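Local coordinates for neurotoxin (Clostridium botulinum, PDB 2QN0), which is the zinc-dependent protease light chain of botulinum neurotoxin type C1, which probably cleaves SNARE proteins and so blocks neurotransmitter release, at residues 5-10 and 89-94; 16-21 and 36-41. All blocks are in the same frame, centred on the assembly; numbering follows the deposited sequence.

Contact 1: 5-10 and 89-94; sequences INNFNY and EIIKLF
Ile-91, on helix 80-97, pushes its side chain into the extended N-terminal segment 5-10 and touches four of its residues in turn. The tight part lies toward Ile-5. There the two isoleucines run alongside each other, pointing opposite ways, with Ile-5 CG2 3.9 Å from Ile-91 CG2, while Ile-5 CD1 comes within 4.0 Å of Phe-94 CB, the two side chains roughly perpendicular. With CG1 set anti to its carbonyl carbon (chi1 -68°), Ile-91 sends CD1 to 3.3 Å from Asn-6 O and to the edge of the Phe-8 ring, where the approach to CD2 is a looser 4.5 Å. The solvent side is thinner and more polar. Asn-7, exposed, brings OD1 to 3.8 Å from Ile-91 CG2, and that oxygen takes its hydrogen bond from Lys-95, one turn further along the helix. Asn-6 turns its amide away from the helix, toward Arg-38 O. No hydrogen bond spans the segments, and the buried Asn-6 O faces CD1, CG2 and CG1 of Ile-91 and has no polar partner in the model. Between 5-10 and 89-94 the hold is therefore apolar, at the price of one buried carbonyl; polar links fall on neighbours such as Lys-95.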
loop_
_atom_site.group_PDB
_atom_site.type_symbol
_atom_site.label_atom_id
_atom_site.label_comp_id
_atom_site.label_asym_id
_atom_site.label_seq_id
_atom_site.Cartn_x
_atom_site.Cartn_y
_atom_site.Cartn_z
ATOM N N ILE A 5 8.179 -15.233 -2.652
ATOM C CA ILE A 5 7.765 -14.242 -3.634
ATOM C C ILE A 5 7.992 -14.818 -5.030
ATOM O O ILE A 5 9.058 -15.364 -5.310
ATOM C CB ILE A 5 8.588 -12.939 -3.480
ATOM C CG1 ILE A 5 8.487 -12.422 -2.039
ATOM C CG2 ILE A 5 8.096 -11.891 -4.460
ATOM C CD1 ILE A 5 7.067 -12.121 -1.581
ATOM N N ASN A 6 6.985 -14.709 -5.892
ATOM C CA ASN A 6 7.090 -15.217 -7.259
ATOM C C ASN A 6 7.957 -14.316 -8.136
ATOM O O ASN A 6 7.992 -13.101 -7.949
ATOM C CB ASN A 6 5.702 -15.341 -7.900
ATOM C CG ASN A 6 4.840 -16.397 -7.238
ATOM O OD1 ASN A 6 5.334 -17.445 -6.822
ATOM N ND2 ASN A 6 3.542 -16.135 -7.153
ATOM N N ASN A 7 8.655 -14.922 -9.095
ATOM C CA ASN A 7 9.509 -14.181 -10.020
ATOM C C ASN A 7 8.858 -14.177 -11.398
ATOM O O ASN A 7 8.296 -15.185 -11.827
ATOM C CB ASN A 7 10.891 -14.832 -10.108
ATOM C CG ASN A 7 11.690 -14.666 -8.837
ATOM O OD1 ASN A 7 12.101 -13.557 -8.490
ATOM N ND2 ASN A 7 11.908 -15.766 -8.127
ATOM N N PHE A 8 8.948 -13.048 -12.093
ATOM C CA PHE A 8 8.336 -12.924 -13.410
ATOM C C PHE A 8 9.120 -12.053 -14.374
ATOM O O PHE A 8 9.947 -11.236 -13.973
ATOM C CB PHE A 8 6.954 -12.269 -13.303
ATOM C CG PHE A 8 5.981 -12.999 -12.432
ATOM C CD1 PHE A 8 5.379 -14.172 -12.865
ATOM C CD2 PHE A 8 5.629 -12.479 -11.190
ATOM C CE1 PHE A 8 4.433 -14.819 -12.076
ATOM C CE2 PHE A 8 4.684 -13.117 -10.394
ATOM C CZ PHE A 8 4.084 -14.287 -10.836
ATOM N N ASN A 9 8.815 -12.248 -15.653
ATOM C CA ASN A 9 9.338 -11.451 -16.754
ATOM C C ASN A 9 7.995 -10.968 -17.273
ATOM O O ASN A 9 7.036 -11.743 -17.294
ATOM C CB ASN A 9 10.006 -12.311 -17.832
ATOM C CG ASN A 9 11.302 -12.924 -17.369
ATOM O OD1 ASN A 9 12.239 -12.217 -16.996
ATOM N ND2 ASN A 9 11.368 -14.249 -17.393
ATOM N N TYR A 10 7.897 -9.711 -17.683
ATOM C CA TYR A 10 6.621 -9.208 -18.169
ATOM C C TYR A 10 6.097 -10.050 -19.330
ATOM O O TYR A 10 4.888 -10.217 -19.491
ATOM C CB TYR A 10 6.750 -7.754 -18.619
ATOM C CG TYR A 10 5.423 -7.130 -18.970
ATOM C CD1 TYR A 10 4.480 -6.848 -17.980
ATOM C CD2 TYR A 10 5.088 -6.855 -20.298
ATOM C CE1 TYR A 10 3.237 -6.313 -18.300
ATOM C CE2 TYR A 10 3.843 -6.318 -20.631
ATOM C CZ TYR A 10 2.924 -6.051 -19.625
ATOM O OH TYR A 10 1.692 -5.528 -19.945
ATOM N N GLU A 89 11.314 -4.658 -10.156
ATOM C CA GLU A 89 11.665 -3.807 -9.023
ATOM C C GLU A 89 10.723 -4.114 -7.858
ATOM O O GLU A 89 11.158 -4.267 -6.718
ATOM C CB GLU A 89 11.561 -2.324 -9.408
ATOM C CG GLU A 89 12.604 -1.882 -10.442
ATOM C CD GLU A 89 12.400 -0.458 -10.930
ATOM O OE1 GLU A 89 11.244 0.013 -10.934
ATOM O OE2 GLU A 89 13.395 0.186 -11.335
ATOM N N ILE A 90 9.430 -4.208 -8.150
ATOM C CA ILE A 90 8.447 -4.502 -7.113
ATOM C C ILE A 90 8.743 -5.861 -6.480
ATOM O O ILE A 90 8.713 -6.011 -5.258
ATOM C CB ILE A 90 7.011 -4.506 -7.688
ATOM C CG1 ILE A 90 6.639 -3.103 -8.181
ATOM C CG2 ILE A 90 6.014 -4.970 -6.618
ATOM C CD1 ILE A 90 6.653 -2.032 -7.088
ATOM N N ILE A 91 9.033 -6.855 -7.313
ATOM C CA ILE A 91 9.339 -8.191 -6.815
ATOM C C ILE A 91 10.558 -8.165 -5.897
ATOM O O ILE A 91 10.543 -8.744 -4.807
ATOM C CB ILE A 91 9.604 -9.182 -7.987
ATOM C CG1 ILE A 91 8.306 -9.433 -8.754
ATOM C CG2 ILE A 91 10.188 -10.490 -7.455
ATOM C CD1 ILE A 91 7.159 -9.918 -7.888
ATOM N N LYS A 92 11.614 -7.485 -6.329
ATOM C CA LYS A 92 12.827 -7.419 -5.524
ATOM C C LYS A 92 12.548 -6.750 -4.181
ATOM O O LYS A 92 13.056 -7.182 -3.146
ATOM C CB LYS A 92 13.929 -6.658 -6.268
ATOM C CG LYS A 92 15.273 -6.678 -5.549
ATOM C CD LYS A 92 16.373 -6.092 -6.425
ATOM C CE LYS A 92 17.737 -6.234 -5.765
ATOM N NZ LYS A 92 18.821 -5.747 -6.665
ATOM N N LEU A 93 11.733 -5.700 -4.196
ATOM C CA LEU A 93 11.416 -5.005 -2.954
ATOM C C LEU A 93 10.637 -5.911 -2.001
ATOM O O LEU A 93 10.871 -5.887 -0.794
ATOM C CB LEU A 93 10.635 -3.721 -3.254
ATOM C CG LEU A 93 11.469 -2.695 -4.030
ATOM C CD1 LEU A 93 10.609 -1.497 -4.391
ATOM C CD2 LEU A 93 12.669 -2.260 -3.188
ATOM N N PHE A 94 9.719 -6.716 -2.530
ATOM C CA PHE A 94 8.973 -7.617 -1.659
ATOM C C PHE A 94 9.915 -8.637 -1.031
ATOM O O PHE A 94 9.741 -9.017 0.121
ATOM C CB PHE A 94 7.848 -8.327 -2.416
ATOM C CG PHE A 94 6.518 -7.626 -2.311
ATOM C CD1 PHE A 94 6.228 -6.527 -3.109
ATOM C CD2 PHE A 94 5.573 -8.044 -1.378
ATOM C CE1 PHE A 94 5.018 -5.848 -2.981
ATOM C CE2 PHE A 94 4.359 -7.373 -1.239
ATOM C CZ PHE A 94 4.081 -6.271 -2.044
#

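Contact 2: 16-21 and 36-41; sequences NKNILY and AFRITG
Leu-20 and Ala-36 form a hydrogen-bonded pair of an antiparallel beta hairpin, strands 19-23 and 34-38, within the mixed sheet of the protease. Ala-36 N gives a nearly straight bond of 2.7 Å to Leu-20 O, and Leu-20 N returns one of 3.1 Å to Ala-36 O. In the neighbouring non-hydrogen-bonded pair, Ile-19 and Phe-37 share a face of the sheet; Ile-19 CG1 lies 3.9 Å from Phe-37 CD1, and its CG2 and CD1 reach CE1 of the same ring. Just before strand 19-23, Asn-18 O accepts from Arg-38 N at 2.8 Å, and the arginine side chain takes over. It leaves the backbone with CG anti to N (chi1 -172°) and bends at chi3 (-60°), which turns the edge of the guanidinium toward the oxygens of residues 17 and 18. Arg-38 NE donates to Asn-18 OD1 at 2.9 Å, in the carbonyl plane, with the amide and guanidinium planes 77° apart, while NH2 binds Lys-17 O at 2.8 Å. Further out, Asp-15 OD1 accepts hydrogen bonds from the backbone N of Lys-17, Asn-18 and Ile-19, consistent with a role in fixing the turn. Phe-8 packs on Ile-19 and Phe-37, and Trp-44 of the next strand on Leu-20 and Arg-38. The remaining guanidinium nitrogen, NH1, donates to Gly-41 O at 2.8 Å, in the guanidinium plane but above the plane of the carbonyl.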
loop_
_atom_site.group_PDB
_atom_site.type_symbol
_atom_site.label_atom_id
_atom_site.label_comp_id
_atom_site.label_asym_id
_atom_site.label_seq_id
_atom_site.Cartn_x
_atom_site.Cartn_y
_atom_site.Cartn_z
ATOM N N ASN A 16 -3.205 -18.846 -16.329
ATOM C CA ASN A 16 -4.498 -18.954 -15.665
ATOM C C ASN A 16 -4.366 -19.210 -14.168
ATOM O O ASN A 16 -5.296 -19.714 -13.537
ATOM C CB ASN A 16 -5.318 -20.070 -16.313
ATOM C CG ASN A 16 -5.377 -19.945 -17.823
ATOM O OD1 ASN A 16 -5.762 -18.903 -18.354
ATOM N ND2 ASN A 16 -4.992 -21.007 -18.524
ATOM N N LYS A 17 -3.215 -18.861 -13.602
ATOM C CA LYS A 17 -2.978 -19.060 -12.177
ATOM C C LYS A 17 -2.276 -17.863 -11.540
ATOM O O LYS A 17 -2.829 -17.221 -10.646
ATOM C CB LYS A 17 -2.142 -20.320 -11.944
ATOM C CG LYS A 17 -1.973 -20.661 -10.472
ATOM C CD LYS A 17 -1.048 -21.847 -10.266
ATOM C CE LYS A 17 -0.897 -22.163 -8.788
ATOM N NZ LYS A 17 -2.219 -22.414 -8.146
ATOM N N ASN A 18 -1.059 -17.572 -11.993
ATOM C CA ASN A 18 -0.297 -16.450 -11.452
ATOM C C ASN A 18 -0.127 -15.305 -12.439
ATOM O O ASN A 18 0.348 -14.229 -12.073
ATOM C CB ASN A 18 1.081 -16.911 -10.977
ATOM C CG ASN A 18 1.000 -17.876 -9.819
ATOM O OD1 ASN A 18 0.087 -17.800 -8.998
ATOM N ND2 ASN A 18 1.962 -18.785 -9.736
ATOM N N ILE A 19 -0.496 -15.544 -13.692
ATOM C CA ILE A 19 -0.403 -14.517 -14.725
ATOM C C ILE A 19 -1.718 -14.531 -15.492
ATOM O O ILE A 19 -2.095 -15.542 -16.090
ATOM C CB ILE A 19 0.786 -14.782 -15.683
ATOM C CG1 ILE A 19 2.086 -14.850 -14.873
ATOM C CG2 ILE A 19 0.871 -13.674 -16.733
ATOM C CD1 ILE A 19 3.350 -15.005 -15.713
ATOM N N LEU A 20 -2.421 -13.403 -15.458
ATOM C CA LEU A 20 -3.720 -13.279 -16.107
ATOM C C LEU A 20 -3.918 -11.872 -16.643
ATOM O O LEU A 20 -3.132 -10.968 -16.361
ATOM C CB LEU A 20 -4.841 -13.532 -15.091
ATOM C CG LEU A 20 -4.820 -14.741 -14.158
ATOM C CD1 LEU A 20 -5.869 -14.573 -13.069
ATOM C CD2 LEU A 20 -5.086 -15.994 -14.958
ATOM N N TYR A 21 -4.988 -11.702 -17.414
ATOM C CA TYR A 21 -5.368 -10.401 -17.943
ATOM C C TYR A 21 -6.595 -10.022 -17.130
ATOM O O TYR A 21 -7.555 -10.790 -17.057
ATOM C CB TYR A 21 -5.722 -10.491 -19.428
ATOM C CG TYR A 21 -4.509 -10.412 -20.325
ATOM C CD1 TYR A 21 -3.888 -9.188 -20.580
ATOM C CD2 TYR A 21 -3.962 -11.561 -20.894
ATOM C CE1 TYR A 21 -2.748 -9.109 -21.379
ATOM C CE2 TYR A 21 -2.823 -11.494 -21.695
ATOM C CZ TYR A 21 -2.223 -10.267 -21.930
ATOM O OH TYR A 21 -1.089 -10.201 -22.706
ATOM N N ALA A 36 -1.665 -8.942 -15.430
ATOM C CA ALA A 36 -1.400 -8.921 -13.993
ATOM C C ALA A 36 -0.583 -10.129 -13.535
ATOM O O ALA A 36 -0.660 -11.205 -14.130
ATOM C CB ALA A 36 -2.723 -8.868 -13.235
ATOM N N PHE A 37 0.175 -9.946 -12.455
ATOM C CA PHE A 37 1.041 -10.990 -11.912
ATOM C C PHE A 37 0.831 -11.154 -10.407
ATOM O O PHE A 37 0.775 -10.166 -9.675
ATOM C CB PHE A 37 2.501 -10.620 -12.173
ATOM C CG PHE A 37 2.786 -10.266 -13.607
ATOM C CD1 PHE A 37 3.366 -11.197 -14.465
ATOM C CD2 PHE A 37 2.439 -9.016 -14.107
ATOM C CE1 PHE A 37 3.594 -10.885 -15.807
ATOM C CE2 PHE A 37 2.660 -8.692 -15.446
ATOM C CZ PHE A 37 3.241 -9.635 -16.299
ATOM N N ARG A 38 0.730 -12.397 -9.947
ATOM C CA ARG A 38 0.523 -12.662 -8.522
ATOM C C ARG A 38 1.860 -12.697 -7.782
ATOM O O ARG A 38 2.663 -13.612 -7.977
ATOM C CB ARG A 38 -0.210 -14.000 -8.332
ATOM C CG ARG A 38 -0.653 -14.284 -6.889
ATOM C CD ARG A 38 -0.861 -15.787 -6.642
ATOM N NE ARG A 38 -1.888 -16.378 -7.503
ATOM C CZ ARG A 38 -3.194 -16.366 -7.243
ATOM N NH1 ARG A 38 -3.652 -15.791 -6.139
ATOM N NH2 ARG A 38 -4.043 -16.937 -8.090
ATOM N N ILE A 39 2.103 -11.695 -6.940
ATOM C CA ILE A 39 3.342 -11.632 -6.169
ATOM C C ILE A 39 3.354 -12.808 -5.197
ATOM O O ILE A 39 4.320 -13.567 -5.121
ATOM C CB ILE A 39 3.439 -10.298 -5.381
ATOM C CG1 ILE A 39 3.468 -9.125 -6.363
ATOM C CG2 ILE A 39 4.680 -10.302 -4.491
ATOM C CD1 ILE A 39 3.539 -7.758 -5.704
ATOM N N THR A 40 2.265 -12.943 -4.449
ATOM C CA THR A 40 2.096 -14.039 -3.504
ATOM C C THR A 40 0.678 -13.964 -2.954
ATOM O O THR A 40 0.147 -12.878 -2.740
ATOM C CB THR A 40 3.119 -13.977 -2.343
ATOM O OG1 THR A 40 2.977 -15.146 -1.526
ATOM C CG2 THR A 40 2.900 -12.739 -1.485
ATOM N N GLY A 41 0.051 -15.118 -2.756
ATOM C CA GLY A 41 -1.304 -15.125 -2.238
ATOM C C GLY A 41 -2.249 -14.191 -2.973
ATOM O O GLY A 41 -2.352 -14.228 -4.203
#

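Contact 2 is nested within the chain loop that contact 1 closes, and their centres lie about 12 Å apart. Segment 5-10 joins them: while one side of it packs on the helix, Asn-6 ND2 reaches Arg-38 O at 2.8 Å and Asn-6 N reaches Ile-39 O at 3.0 Å, both probable hydrogen bonds. Ile-39, where the chain turns a corner, also packs on Ile-5, Ile-90, Ile-91 and Phe-94, and so brings segment 36-41, the N-terminal segment and helix 80-97 together. The zinc site of His-229, His-233 and Glu-269 is not part of either contact; one link is Leu-227, on the helix that carries both histidines, which touches Leu-93 and Phe-94.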